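Local coordinates for protein phosphodiesterase (PDB 5H2Q) that is a member of the phosphodiesterase family with an all-helical fold, and here holds a zinc ion, a magnesium ion and the compound LLI, at residues M133-S138 with Y265-M270; L141-P146 with R274-L279; V159-H164 with L200-A205. One frame throughout, in Å; residues are numbered along the deposited sequence. Where two conformers were deposited one is given.

How the contacts relate
From the N terminus, the chain first lays down 133-138, 141-146 and 159-164, and later returns to them, to the last one first. Contact 3 closes the earliest and shortest loop, when the turn after helix 185-200 comes back to helix 159-172. Helix 250-274 next closes contact 1 through 265-270, and the loop following that helix closes contact 2. Contact 3 is therefore nested inside the loops of the other two, whereas contacts 1 and 2 cross and share helix 137-142, their centres about 9 Å apart. Asn137 of contact 1 reaches Leu160 and Glu161 of contact 3, and Leu141 of contact 2 packs on Val159, so helix 137-142 links all three.

Contact 1 (M133-S138 with Y265-M270); sequences MGLNNS and YRQGDM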
# COMPACT_ATOMS: atom_id res chain seq x y z
N MET A 133 5.71 3.32 12.41
CA MET A 133 5.76 4.33 13.48
C MET A 133 5.99 5.72 12.90
O MET A 133 6.24 6.68 13.65
CB MET A 133 6.89 3.99 14.46
CG MET A 133 6.67 2.74 15.31
SD MET A 133 8.23 1.95 15.84
CE MET A 133 9.09 3.34 16.63
N GLY A 134 5.88 5.84 11.57
CA GLY A 134 6.10 7.09 10.87
C GLY A 134 7.57 7.43 10.76
O GLY A 134 7.94 8.60 10.62
N LEU A 135 8.42 6.41 10.83
CA LEU A 135 9.87 6.58 10.72
C LEU A 135 10.38 5.67 9.65
O LEU A 135 9.95 4.51 9.57
CB LEU A 135 10.54 6.25 12.06
CG LEU A 135 10.11 7.07 13.27
CD1 LEU A 135 10.47 6.36 14.55
CD2 LEU A 135 10.68 8.50 13.22
N ASN A 136 11.25 6.18 8.78
CA ASN A 136 11.75 5.36 7.67
C ASN A 136 12.85 4.35 8.10
O ASN A 136 13.29 4.37 9.26
CB ASN A 136 12.19 6.23 6.49
CG ASN A 136 13.41 7.08 6.73
OD1 ASN A 136 14.15 6.89 7.69
ND2 ASN A 136 13.64 8.06 5.84
N ASN A 137 13.28 3.45 7.17
CA ASN A 137 14.32 2.45 7.46
C ASN A 137 15.60 3.11 7.96
O ASN A 137 16.19 2.66 8.94
CB ASN A 137 14.63 1.60 6.24
CG ASN A 137 13.59 0.54 5.96
OD1 ASN A 137 12.70 0.30 6.79
ND2 ASN A 137 13.59 -0.01 4.75
N SER A 138 16.03 4.19 7.27
CA SER A 138 17.26 4.93 7.63
C SER A 138 17.27 5.33 9.10
O SER A 138 18.30 5.15 9.77
CB SER A 138 17.40 6.16 6.75
OG SER A 138 18.70 6.70 6.94
N TYR A 265 8.25 15.48 8.64
CA TYR A 265 8.70 16.55 9.54
C TYR A 265 8.82 16.08 10.98
O TYR A 265 9.75 16.50 11.68
CB TYR A 265 7.75 17.77 9.44
CG TYR A 265 7.92 18.61 8.20
CD1 TYR A 265 8.96 18.36 7.30
CD2 TYR A 265 7.07 19.67 7.93
CE1 TYR A 265 9.16 19.17 6.18
CE2 TYR A 265 7.25 20.48 6.81
CZ TYR A 265 8.29 20.22 5.93
OH TYR A 265 8.45 20.99 4.81
N ARG A 266 7.91 15.18 11.42
CA ARG A 266 8.00 14.63 12.78
C ARG A 266 9.23 13.74 12.92
O ARG A 266 9.83 13.69 13.99
CB ARG A 266 6.74 13.84 13.15
CG ARG A 266 5.52 14.71 13.23
CD ARG A 266 4.35 14.02 13.88
NE ARG A 266 3.15 14.85 13.76
CZ ARG A 266 1.95 14.50 14.21
NH1 ARG A 266 1.77 13.34 14.82
NH2 ARG A 266 0.92 15.32 14.06
N GLN A 267 9.60 13.03 11.84
CA GLN A 267 10.82 12.21 11.88
C GLN A 267 12.02 13.16 12.02
O GLN A 267 12.89 12.92 12.87
CB GLN A 267 10.97 11.35 10.62
CG GLN A 267 12.35 10.66 10.58
CD GLN A 267 12.53 9.64 9.50
OE1 GLN A 267 11.59 8.96 9.09
NE2 GLN A 267 13.76 9.47 9.04
N GLY A 268 12.05 14.20 11.20
CA GLY A 268 13.12 15.20 11.19
C GLY A 268 13.27 15.86 12.54
O GLY A 268 14.41 16.09 12.98
N ASP A 269 12.14 16.14 13.25
CA ASP A 269 12.21 16.72 14.60
C ASP A 269 12.83 15.70 15.58
O ASP A 269 13.66 16.06 16.42
CB ASP A 269 10.83 17.18 15.10
CG ASP A 269 10.19 18.34 14.35
OD1 ASP A 269 10.88 18.97 13.52
OD2 ASP A 269 8.98 18.57 14.54
N MET A 270 12.44 14.41 15.46
CA MET A 270 13.02 13.36 16.31
C MET A 270 14.52 13.15 16.06
O MET A 270 15.26 12.90 17.01
CB MET A 270 12.28 12.05 16.12
CG MET A 270 10.95 12.00 16.87
SD MET A 270 10.14 10.39 16.66
CE MET A 270 11.36 9.31 17.31
O HOH W 1 9.12 9.67 8.17
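Gln267 grips Asn136 with both ends of its side-chain amide. Its OE1 takes the backbone N-H of Asn136, N to OE1 2.8 Å, in a nearly straight bond (162° at the hydrogen), the donor lying above the plane of the Gln267 carbonyl. Gln267 NE2 donates to OD1 of Asn136 at 2.9 Å, meeting it steeply from above the plane of the Asn136 carbonyl, the two amide planes being 81° apart. Glu271 also accepts from NE2, and a water joins OE1 to the backbone: it donates to Gln267 OE1 at 2.7 Å and to Gly134 O at 2.9 Å. Two donors on OE1 and two acceptors on NE2 fix how the amide is rotated. The group reaches across because Gln267 CG lies anti to the backbone N (chi1 171°) and the chain stays extended beyond it. Outside the polar centre, Leu135 lays CD2 against the Gln267 stem, CD2 to CG 3.8 Å. The same methyl touches the sulfur of Met270, CD2 to SD 4.0 Å, where the two side chains cross at about a right angle. Asn136 OD1 also accepts from the backbone N of Phe139, which makes Asn136 the N-cap of helix 137-142. Gln267, from the C-terminal third of helix 250-274, thus clamps a capped helix start, close to the pocket that holds LLI.

Contact 2 (L141-P146 with R274-L279); sequences LKTESP and RGVEVL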
# COMPACT_ATOMS: atom_id res chain seq x y z
N LEU A 141 18.46 2.65 11.48
CA LEU A 141 19.89 2.39 11.36
C LEU A 141 20.77 3.49 11.92
O LEU A 141 21.79 3.19 12.55
CB LEU A 141 20.27 2.06 9.91
CG LEU A 141 19.49 0.88 9.31
CD1 LEU A 141 19.67 0.85 7.81
CD2 LEU A 141 19.88 -0.47 9.97
N LYS A 142 20.40 4.76 11.69
CA LYS A 142 21.16 5.92 12.16
C LYS A 142 21.15 6.03 13.68
O LYS A 142 22.13 6.50 14.26
CB LYS A 142 20.59 7.23 11.57
CG LYS A 142 20.82 7.40 10.09
CD LYS A 142 20.37 8.76 9.59
CE LYS A 142 18.88 9.00 9.70
NZ LYS A 142 18.48 10.26 9.04
N THR A 143 20.03 5.62 14.32
CA THR A 143 19.82 5.69 15.78
C THR A 143 20.20 4.39 16.50
O THR A 143 20.17 4.34 17.73
CB THR A 143 18.37 6.05 16.13
OG1 THR A 143 17.50 5.03 15.65
CG2 THR A 143 17.94 7.39 15.60
N GLU A 144 20.50 3.34 15.73
CA GLU A 144 20.81 2.01 16.27
C GLU A 144 19.65 1.51 17.14
O GLU A 144 19.84 0.91 18.21
CB GLU A 144 22.19 1.97 16.99
CG GLU A 144 23.34 2.45 16.11
CD GLU A 144 24.73 2.26 16.70
OE1 GLU A 144 24.96 2.71 17.84
OE2 GLU A 144 25.58 1.67 16.01
N SER A 145 18.42 1.76 16.66
CA SER A 145 17.22 1.29 17.32
C SER A 145 17.11 -0.26 17.24
O SER A 145 17.63 -0.85 16.29
CB SER A 145 15.98 1.97 16.73
OG SER A 145 15.89 3.34 17.11
N PRO A 146 16.49 -0.93 18.24
CA PRO A 146 16.37 -2.40 18.20
C PRO A 146 15.99 -3.03 16.86
O PRO A 146 16.60 -4.04 16.50
CB PRO A 146 15.32 -2.67 19.28
CG PRO A 146 15.60 -1.60 20.31
CD PRO A 146 15.87 -0.38 19.47
N ARG A 274 17.72 13.74 18.65
CA ARG A 274 18.64 12.63 18.88
C ARG A 274 20.07 12.90 18.39
O ARG A 274 20.96 12.06 18.60
CB ARG A 274 18.09 11.33 18.27
CG ARG A 274 16.88 10.78 19.02
CD ARG A 274 16.21 9.69 18.22
NE ARG A 274 14.94 9.29 18.81
CZ ARG A 274 14.72 8.12 19.41
NH1 ARG A 274 15.69 7.22 19.49
NH2 ARG A 274 13.52 7.84 19.91
N GLY A 275 20.28 14.05 17.78
CA GLY A 275 21.57 14.46 17.25
C GLY A 275 22.02 13.69 16.02
O GLY A 275 23.22 13.56 15.80
N VAL A 276 21.06 13.15 15.21
CA VAL A 276 21.42 12.41 13.99
C VAL A 276 21.14 13.27 12.74
O VAL A 276 20.42 14.26 12.83
CB VAL A 276 20.84 10.96 13.86
CG1 VAL A 276 21.23 10.09 15.05
CG2 VAL A 276 19.33 10.98 13.67
N GLU A 277 21.75 12.89 11.61
CA GLU A 277 21.61 13.57 10.32
C GLU A 277 20.13 13.67 9.91
O GLU A 277 19.39 12.69 10.07
CB GLU A 277 22.40 12.80 9.24
CG GLU A 277 22.43 13.44 7.87
CD GLU A 277 23.36 12.75 6.90
OE1 GLU A 277 24.53 13.18 6.79
OE2 GLU A 277 22.93 11.75 6.28
N VAL A 278 19.69 14.87 9.43
CA VAL A 278 18.33 15.14 8.95
C VAL A 278 18.41 15.53 7.46
O VAL A 278 19.06 16.52 7.13
CB VAL A 278 17.60 16.26 9.75
CG1 VAL A 278 16.13 16.40 9.31
CG2 VAL A 278 17.69 16.06 11.25
N LEU A 279 17.73 14.77 6.58
CA LEU A 279 17.71 15.11 5.16
C LEU A 279 16.73 16.28 4.97
O LEU A 279 15.76 16.39 5.75
CB LEU A 279 17.35 13.90 4.26
CG LEU A 279 18.26 12.67 4.37
CD1 LEU A 279 17.72 11.51 3.54
CD2 LEU A 279 19.69 12.98 3.95
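Lys142 lies along Val276 and Glu277, beginning with its CB, which sits 4.4 Å from CB of Val276. CG lies beside the backbone N, and the chain then bends at chi3 (-65°), which swings the end toward the backbone of Glu277. Lys142 CD comes within 4.1 Å of Glu277 O and Lys142 CE within 3.7 Å. Lys142 NZ donates to Glu277 O at 2.8 Å, approaching with a C=O...N angle of 147° and tilted 33° from the carbonyl plane. The ammonium group is shared, since NZ also forms a salt bridge with the carboxylate of Glu271, in the last turn of helix 250-274. The carboxylate of Glu277 itself is not in contact: its OE2 is 5.4 Å from Lys142 NZ, where opposite charges may attract weakly. Beside the lysine stem, Val276 turns CG1 onto the backbone, CG1 to Lys142 O 3.8 Å. Thr143, next after Lys142, adds an apolar touch, its CG2 meeting CD of Arg274 at 3.9 Å, the two side chains passing at a slant. The Thr143 hydroxyl bonds within its own side of the contact: Thr143 OG1 accepts from Ser145 OG at 2.8 Å and is also bonded to Phe139 O. Gly275, with positive phi, ends helix 250-274 in a Schellman motif, and the chain beyond it runs past Lys142. This surface contact thus joins the end of helix 137-142, just ahead of helix 146-154, to the start of the loop between helices 250-274 and 290-312.

Contact 3 (V159-H164 with L200-A205); sequences VLEVHH and LATDMA. With LLI ((4~{a}~{S},8~{a}~{R})-2-cycloheptyl-4-[4-methoxy-3-[2-(2-oxidanylideneimidazolidin-1-yl)ethoxy]phenyl]-4~{a},5,8,8~{a}-tetrahydrophthalazin-1-one), chain E.
Glu161 swings over Asp203 through its torsions: CG sits beside the backbone N (chi1 -65°) and the chain folds at chi2 (74°), bringing the carboxylate above that of Asp203, whose CG points anti to its own backbone N. The second partner belongs to a type I beta turn from Leu200 to Asp203 that leads straight into an Asx turn, with Asp203 OD1 accepting from Ala205 N at 3.0 Å. The two carboxylates stack, their planes 2° apart, with Glu161 CD 3.7 Å from Asp203 CB. Glu161 OE1 and Asp203 OD2 are 4.0 Å apart, a pairing of like charges that neighbouring donors should ease: Asn137 ND2 bonds to OE1 and Ser158 OG to OD2. Lower on the same side chain, Glu161 CG brushes the hydroxyl of Thr202, CG to OG1 3.5 Å, while that hydroxyl is bonded to Val199 O. A water lies between the segments, 2.7 Å from Glu161 OE2 and near the backbone carbonyl of Thr202. Toward the outside, Val162 CG2 packs against Leu200 CD2 at 3.9 Å, so helix 159-172 is held to the end of helix 185-200 by apolar contact as well. The arrangement flanks the metal centre of the phosphodiesterase fold: Glu161 lies near the magnesium ion, and Thr202 and His164 touch Asp242 and Asp129, two ligands of the zinc ion. Past the turn, Met204 lines the LLI pocket: its side chain bends at chi2 and chi3, and Met204 CG, set beside the backbone N, lies 3.4 Å from O20 of LLI.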
# COMPACT_ATOMS: atom_id res chain seq x y z
N VAL A 159 14.56 -2.90 6.92
CA VAL A 159 14.20 -2.87 8.34
C VAL A 159 12.71 -3.05 8.61
O VAL A 159 12.30 -3.99 9.30
CB VAL A 159 14.74 -1.60 9.03
CG1 VAL A 159 14.42 -1.63 10.53
CG2 VAL A 159 16.24 -1.41 8.79
N LEU A 160 11.90 -2.14 8.07
CA LEU A 160 10.47 -2.17 8.32
C LEU A 160 9.74 -3.24 7.52
O LEU A 160 8.77 -3.81 8.02
CB LEU A 160 9.88 -0.79 8.06
CG LEU A 160 10.27 0.31 9.04
CD1 LEU A 160 9.89 1.67 8.49
CD2 LEU A 160 9.64 0.08 10.43
N GLU A 161 10.14 -3.47 6.28
CA GLU A 161 9.42 -4.44 5.44
C GLU A 161 9.47 -5.87 5.97
O GLU A 161 8.47 -6.57 5.94
CB GLU A 161 9.87 -4.38 3.98
CG GLU A 161 9.54 -3.05 3.29
CD GLU A 161 10.40 -1.87 3.70
OE1 GLU A 161 11.52 -2.11 4.22
OE2 GLU A 161 9.98 -0.72 3.48
N VAL A 162 10.62 -6.27 6.56
CA VAL A 162 10.70 -7.58 7.17
C VAL A 162 9.80 -7.61 8.40
O VAL A 162 9.09 -8.60 8.61
CB VAL A 162 12.17 -7.95 7.51
CG1 VAL A 162 12.24 -9.27 8.30
CG2 VAL A 162 12.99 -8.05 6.23
N HIS A 163 9.77 -6.48 9.16
CA HIS A 163 8.93 -6.37 10.35
C HIS A 163 7.46 -6.55 9.92
O HIS A 163 6.74 -7.32 10.56
CB HIS A 163 9.18 -5.00 11.04
CG HIS A 163 8.35 -4.74 12.26
ND1 HIS A 163 8.42 -5.58 13.37
CD2 HIS A 163 7.48 -3.74 12.52
CE1 HIS A 163 7.58 -5.06 14.26
NE2 HIS A 163 6.99 -3.95 13.78
N HIS A 164 7.02 -5.84 8.83
CA HIS A 164 5.65 -5.95 8.32
C HIS A 164 5.33 -7.40 7.98
O HIS A 164 4.26 -7.86 8.37
CB HIS A 164 5.37 -5.01 7.13
CG HIS A 164 5.80 -3.58 7.30
ND1 HIS A 164 5.55 -2.88 8.48
CD2 HIS A 164 6.33 -2.73 6.40
CE1 HIS A 164 6.03 -1.66 8.29
NE2 HIS A 164 6.51 -1.51 7.05
N LEU A 200 8.13 -7.22 0.66
CA LEU A 200 9.57 -6.91 0.57
C LEU A 200 9.88 -5.98 -0.61
O LEU A 200 10.80 -5.16 -0.52
CB LEU A 200 10.39 -8.19 0.51
CG LEU A 200 10.32 -9.13 1.74
CD1 LEU A 200 11.11 -10.39 1.50
CD2 LEU A 200 10.85 -8.45 3.01
N ALA A 201 9.10 -6.06 -1.69
CA ALA A 201 9.22 -5.19 -2.87
C ALA A 201 8.86 -3.72 -2.64
O ALA A 201 9.09 -2.88 -3.53
CB ALA A 201 8.40 -5.75 -4.01
N THR A 202 8.22 -3.40 -1.48
CA THR A 202 7.83 -2.03 -1.16
C THR A 202 8.97 -1.17 -0.60
O THR A 202 8.74 0.02 -0.37
CB THR A 202 6.60 -1.97 -0.26
OG1 THR A 202 6.96 -2.52 1.00
CG2 THR A 202 5.39 -2.68 -0.88
N ASP A 203 10.15 -1.76 -0.34
CA ASP A 203 11.30 -0.99 0.17
C ASP A 203 11.76 -0.07 -0.99
O ASP A 203 12.29 -0.58 -1.99
CB ASP A 203 12.44 -1.93 0.66
CG ASP A 203 13.64 -1.16 1.14
OD1 ASP A 203 13.60 0.08 1.10
OD2 ASP A 203 14.59 -1.80 1.65
N MET A 204 11.57 1.25 -0.85
CA MET A 204 11.92 2.21 -1.93
C MET A 204 13.43 2.28 -2.25
O MET A 204 13.79 2.75 -3.33
CB MET A 204 11.36 3.60 -1.69
CG MET A 204 9.87 3.70 -1.88
SD MET A 204 9.34 3.28 -3.56
CE MET A 204 9.89 4.68 -4.49
N ALA A 205 14.30 1.76 -1.34
CA ALA A 205 15.73 1.68 -1.61
C ALA A 205 15.93 0.70 -2.78
O ALA A 205 16.92 0.80 -3.50
CB ALA A 205 16.48 1.20 -0.37
C2 LLI E . 5.75 11.36 -1.20
C3 LLI E . 4.36 11.14 -1.16
O1 LLI E . 6.16 12.65 -1.45
C12 LLI E . 6.58 6.60 0.22
C14 LLI E . 7.60 6.08 1.27
C15 LLI E . 9.05 6.18 0.80
C16 LLI E . 6.56 5.69 -1.02
C17 LLI E . 6.57 4.22 -0.67
C18 LLI E . 7.25 4.65 1.69
C19 LLI E . 6.99 3.75 0.50
C21 LLI E . 10.60 7.62 -0.54
C22 LLI E . 11.10 8.99 0.05
C23 LLI E . 10.56 7.59 -2.10
C24 LLI E . 12.49 9.48 -0.35
C25 LLI E . 11.84 7.88 -2.89
C26 LLI E . 12.22 9.36 -2.99
C27 LLI E . 12.61 10.15 -1.72
C28 LLI E . 7.57 12.91 -1.52
C29 LLI E . 7.73 14.40 -1.69
C4 LLI E . 6.62 10.32 -0.89
C5 LLI E . 3.87 9.90 -0.78
C6 LLI E . 6.13 9.07 -0.52
C7 LLI E . 4.75 8.88 -0.46
O8 LLI E . 3.58 12.21 -1.51
C9 LLI E . 2.18 12.13 -1.26
C10 LLI E . 7.07 7.98 -0.18
N11 LLI E . 8.35 8.29 -0.25
N13 LLI E . 9.28 7.33 0.04
O20 LLI E . 9.89 5.34 1.05
N30 LLI E . 7.59 15.14 -0.43
C31 LLI E . 8.20 14.68 0.83
C32 LLI E . 6.60 16.05 -0.18
C33 LLI E . 7.74 15.74 1.82
N34 LLI E . 6.66 16.41 1.11
O35 LLI E . 5.83 16.50 -1.03
O HOH W 2 7.92 0.52 2.35